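Local structure of uncharacterized protein (Bacteroides caccae, 4R4K) at residues K13-K18 / V106-A111; F51-T54 / W58-L61. The protein is of unknown function but adopts a cystatin-like fold of the NTF2 clan and holds polyethylene glycol fragments in the crystal. All coordinates share one frame; numbering follows the deposited sequence. Where two conformers were deposited one is given.

How the contacts relate
Contact 1 packs helix 12-21 onto strand 104-110 of the five-stranded antiparallel sheet. Contact 2 lies in the loop that runs from strand 48-51 to strand 69-72. Their centres are about 17 Å apart. Along the chain the order is 13-18, 51-54, 58-61, 106-111, so contact 2 falls within the span of chain between the two halves of contact 1. The two meet where Val-106 CG2 packs 3.9 Å from Leu-61 CD1. Strand 116-123 receives side chains from both, and Val-118 touches Val-106, Phe-108 and Trp-58. Together they set helix 12-21 and a long loop against the sheet of this cystatin-like protein. Contact 2 also leads into a polyethylene glycol pocket.

Contact 1. Residues K13-K18 / V106-A111; sequences KSFLDK and VEFEQA
Phe-15 lays the edge of its ring against the ring of Phe-108. This is helix-on-sheet packing in a cystatin-like fold: helix 12-21 is set against strand 104-110 of the antiparallel sheet. The touching atom of Phe-15 is CE2, which comes 3.8 Å from Phe-108 CD1. Phe-108 CE1 also sits in the plane of the Phe-15 ring, just off its rim. Seen from Phe-108, the same approach is slanted, neither over the face nor at the edge, and the two side chains cross obliquely. The CB of Phe-15 already points toward the strand, and with CG roughly anti to the backbone N (chi1 154°) the ring continues that way.

Leu-16 adds the second touch. One methyl branch, CD1, lies 4.1 Å from Phe-108 CZ, and this side chain runs at about a right angle to the phenylalanine. Phe-108 thus meets the helix with one flank of its ring, from CD1 through CE1 to CZ.

The contact is apolar and small, with 100 Å² buried over both segments. It belongs to a wider aromatic group. Phe-12, one turn back on the helix, meets Phe-108 edge-to-face, while Trp-116 and Phe-19 meet the ring of Phe-15. Val-118 and Met-66 also pack on Phe-108. The ring of Phe-108 projects from the sheet onto the helix, where its CE1 is shared, lying 4.0 Å from Phe-15 CE2 and 4.2 Å from Leu-16 CD1.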
# COMPACT_ATOMS: atom_id res chain seq x y z
N LYS A 13 -5.75 14.80 -4.42
CA LYS A 13 -7.05 14.16 -4.14
C LYS A 13 -7.71 13.63 -5.41
O LYS A 13 -8.29 12.53 -5.42
CB LYS A 13 -8.01 15.11 -3.43
CG LYS A 13 -7.73 15.23 -1.95
CD LYS A 13 -8.74 16.14 -1.24
N SER A 14 -7.60 14.40 -6.49
CA SER A 14 -8.12 13.98 -7.79
C SER A 14 -7.38 12.76 -8.31
O SER A 14 -7.98 11.79 -8.79
CB SER A 14 -8.05 15.13 -8.80
OG SER A 14 -8.64 14.72 -10.01
N PHE A 15 -6.05 12.78 -8.22
CA PHE A 15 -5.24 11.60 -8.53
C PHE A 15 -5.68 10.36 -7.73
O PHE A 15 -5.80 9.27 -8.28
CB PHE A 15 -3.76 11.88 -8.26
CG PHE A 15 -2.96 10.65 -7.93
CD1 PHE A 15 -2.51 9.79 -8.94
CD2 PHE A 15 -2.66 10.34 -6.61
CE1 PHE A 15 -1.75 8.66 -8.61
CE2 PHE A 15 -1.96 9.19 -6.28
CZ PHE A 15 -1.49 8.36 -7.29
N LEU A 16 -5.83 10.53 -6.42
CA LEU A 16 -6.10 9.38 -5.56
C LEU A 16 -7.44 8.76 -5.90
O LEU A 16 -7.57 7.52 -5.93
CB LEU A 16 -6.03 9.80 -4.11
CG LEU A 16 -6.09 8.66 -3.11
CD1 LEU A 16 -4.92 7.71 -3.28
CD2 LEU A 16 -6.15 9.23 -1.71
N ASP A 17 -8.42 9.59 -6.23
CA ASP A 17 -9.72 9.09 -6.69
C ASP A 17 -9.59 8.27 -7.98
O ASP A 17 -10.21 7.21 -8.11
CB ASP A 17 -10.72 10.24 -6.83
CG ASP A 17 -11.24 10.73 -5.47
OD1 ASP A 17 -11.03 10.03 -4.46
OD2 ASP A 17 -11.86 11.81 -5.42
N LYS A 18 -8.79 8.73 -8.93
CA LYS A 18 -8.59 7.94 -10.12
C LYS A 18 -7.81 6.64 -9.84
O LYS A 18 -8.11 5.57 -10.38
CB LYS A 18 -7.94 8.77 -11.23
CG LYS A 18 -8.07 8.07 -12.58
CD LYS A 18 -7.44 8.88 -13.69
CE LYS A 18 -7.69 8.20 -15.02
NZ LYS A 18 -7.05 8.92 -16.15
N VAL A 106 1.81 3.64 2.76
CA VAL A 106 1.96 3.92 1.35
C VAL A 106 2.57 5.31 1.19
O VAL A 106 2.12 6.29 1.79
CB VAL A 106 0.61 3.91 0.61
CG1 VAL A 106 0.85 3.96 -0.90
CG2 VAL A 106 -0.20 2.70 1.00
N GLU A 107 3.64 5.37 0.40
CA GLU A 107 4.37 6.61 0.17
C GLU A 107 4.14 7.06 -1.26
O GLU A 107 4.38 6.30 -2.22
CB GLU A 107 5.87 6.40 0.40
CG GLU A 107 6.68 7.67 0.23
CD GLU A 107 8.14 7.49 0.59
OE1 GLU A 107 8.64 6.36 0.54
OE2 GLU A 107 8.80 8.50 0.90
N PHE A 108 3.67 8.31 -1.41
CA PHE A 108 3.34 8.91 -2.69
C PHE A 108 4.27 10.09 -2.93
O PHE A 108 4.59 10.85 -2.01
CB PHE A 108 1.94 9.51 -2.67
CG PHE A 108 0.85 8.52 -2.42
CD1 PHE A 108 0.25 7.84 -3.47
CD2 PHE A 108 0.41 8.32 -1.14
CE1 PHE A 108 -0.79 6.96 -3.21
CE2 PHE A 108 -0.61 7.45 -0.88
CZ PHE A 108 -1.22 6.78 -1.91
N GLU A 109 4.75 10.20 -4.17
CA GLU A 109 5.59 11.33 -4.54
C GLU A 109 5.12 11.87 -5.88
O GLU A 109 4.76 11.09 -6.78
CB GLU A 109 7.06 10.92 -4.59
CG GLU A 109 7.62 10.60 -3.22
CD GLU A 109 9.12 10.37 -3.19
OE1 GLU A 109 9.71 10.10 -4.26
OE2 GLU A 109 9.69 10.45 -2.08
N GLN A 110 5.13 13.19 -5.99
CA GLN A 110 4.82 13.83 -7.23
C GLN A 110 6.14 13.99 -7.96
O GLN A 110 7.06 14.68 -7.49
CB GLN A 110 4.14 15.17 -7.03
CG GLN A 110 3.52 15.68 -8.32
CD GLN A 110 3.18 17.14 -8.27
OE1 GLN A 110 4.03 17.95 -7.97
NE2 GLN A 110 1.96 17.49 -8.57
N ALA A 111 6.22 13.32 -9.11
CA ALA A 111 7.46 13.24 -9.87
C ALA A 111 7.71 14.53 -10.68
O ALA A 111 6.87 15.42 -10.73
CB ALA A 111 7.40 12.06 -10.80

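Contact 2. Residues F51-T54 / W58-L61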
# COMPACT_ATOMS: atom_id res chain seq x y z
N PHE A 51 12.88 -10.13 -0.92
CA PHE A 51 12.28 -10.37 -2.21
C PHE A 51 11.84 -9.01 -2.76
O PHE A 51 11.21 -8.24 -2.05
CB PHE A 51 11.06 -11.27 -2.07
CG PHE A 51 11.34 -12.59 -1.42
CD1 PHE A 51 11.42 -12.73 -0.03
CD2 PHE A 51 11.56 -13.70 -2.21
CE1 PHE A 51 11.72 -13.97 0.54
CE2 PHE A 51 11.86 -14.94 -1.64
CZ PHE A 51 11.93 -15.07 -0.27
N PRO A 52 12.15 -8.72 -4.03
CA PRO A 52 11.75 -7.43 -4.59
C PRO A 52 10.24 -7.27 -4.57
O PRO A 52 9.51 -8.21 -4.87
CB PRO A 52 12.24 -7.50 -6.04
CG PRO A 52 13.32 -8.52 -6.04
CD PRO A 52 12.94 -9.52 -4.99
N PHE A 53 9.78 -6.07 -4.23
CA PHE A 53 8.35 -5.80 -4.22
C PHE A 53 7.96 -5.33 -5.63
O PHE A 53 8.02 -4.16 -5.96
CB PHE A 53 8.03 -4.76 -3.15
CG PHE A 53 6.58 -4.75 -2.71
CD1 PHE A 53 5.54 -5.12 -3.56
CD2 PHE A 53 6.27 -4.30 -1.45
CE1 PHE A 53 4.22 -5.08 -3.14
CE2 PHE A 53 4.95 -4.25 -1.03
CZ PHE A 53 3.93 -4.65 -1.87
N THR A 54 7.56 -6.30 -6.44
CA THR A 54 7.31 -6.10 -7.85
C THR A 54 5.81 -6.16 -8.16
O THR A 54 4.98 -6.39 -7.28
CB THR A 54 8.02 -7.20 -8.66
OG1 THR A 54 7.68 -8.47 -8.12
CG2 THR A 54 9.52 -7.03 -8.59
N TRP A 58 1.80 -6.78 -5.95
CA TRP A 58 1.05 -5.61 -5.51
C TRP A 58 -0.43 -5.88 -5.20
O TRP A 58 -1.16 -6.31 -6.07
CB TRP A 58 1.10 -4.51 -6.58
CG TRP A 58 0.33 -3.29 -6.22
CD1 TRP A 58 -0.87 -2.87 -6.74
CD2 TRP A 58 0.70 -2.33 -5.21
NE1 TRP A 58 -1.27 -1.70 -6.12
CE2 TRP A 58 -0.34 -1.36 -5.17
CE3 TRP A 58 1.78 -2.22 -4.33
CZ2 TRP A 58 -0.30 -0.28 -4.30
CZ3 TRP A 58 1.81 -1.14 -3.47
CH2 TRP A 58 0.78 -0.19 -3.47
N PRO A 59 -0.86 -5.61 -3.95
CA PRO A 59 -2.30 -5.61 -3.67
C PRO A 59 -2.95 -4.28 -4.06
O PRO A 59 -2.60 -3.24 -3.50
CB PRO A 59 -2.37 -5.79 -2.13
CG PRO A 59 -0.95 -6.05 -1.69
CD PRO A 59 -0.09 -5.40 -2.73
N LEU A 60 -3.95 -4.34 -4.94
CA LEU A 60 -4.65 -3.16 -5.36
C LEU A 60 -5.39 -2.50 -4.20
O LEU A 60 -6.07 -3.18 -3.42
CB LEU A 60 -5.60 -3.50 -6.51
CG LEU A 60 -4.90 -3.91 -7.83
CD1 LEU A 60 -5.86 -4.66 -8.74
CD2 LEU A 60 -4.34 -2.70 -8.56
N LEU A 61 -5.25 -1.17 -4.12
CA LEU A 61 -5.81 -0.35 -3.04
C LEU A 61 -7.08 0.35 -3.48
O LEU A 61 -7.12 0.96 -4.54
CB LEU A 61 -4.80 0.71 -2.63
CG LEU A 61 -3.54 0.13 -2.01
CD1 LEU A 61 -2.54 1.24 -1.79
CD2 LEU A 61 -3.82 -0.63 -0.71
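Phe-53 starts from a CB that does not itself face residues 58-61, and its ring makes the reach. With CG anti to the backbone N (chi1 -160°), the chain runs from CB through CG and CD1 and carries CE1 and CZ to residues 58-61. The first atom to touch is CE1. It lies 3.9 Å from Trp-58 CE3, near the plane of the indole and at its edge. Trp-58 CA is 4.0 Å from the same CE1 and sits in the plane of the phenyl ring. The tip, CZ, is 4.1 Å from Trp-58 CE3 and 4.2 Å from Pro-59 CD. That proline carbon approaches the phenyl edge, and the two side chains are at about a right angle.

Pro-59 CD also sits over the outer part of one indole face, 3.7 Å above the plane of Trp-58. The proline carbon therefore touches both aromatic side chains. With the phenyl ring of Phe-53 cut back to an alanine here, Trp-58 CE3 and Pro-59 CD would probably lose their shared neighbour, opening a gap between the two parts of the loop.

The indole presents its benzene edge to Phe-53. Its polar atom lies elsewhere on the ring: NE1 is hydrogen-bonded to Gln-26 OE1, which also accepts from Leu-61 N. Asn-146 of helix 135-152 bonds to Trp-58 O and Leu-60 N and so ties the loop to that helix.

Both segments belong to the loop between strands 48-51 and 69-72, here packed in the interior against strand 116-123: Phe-53 touches Thr-123, and Trp-58 touches Val-118 and Cys-121. Leu-60 and Leu-61 touch bound polyethylene glycol. The side chains meet carbon to carbon, which implies apolar packing, while hydrogen bonds to Gln-26 and Asn-146 hold the tryptophan by its NE1 and its backbone O.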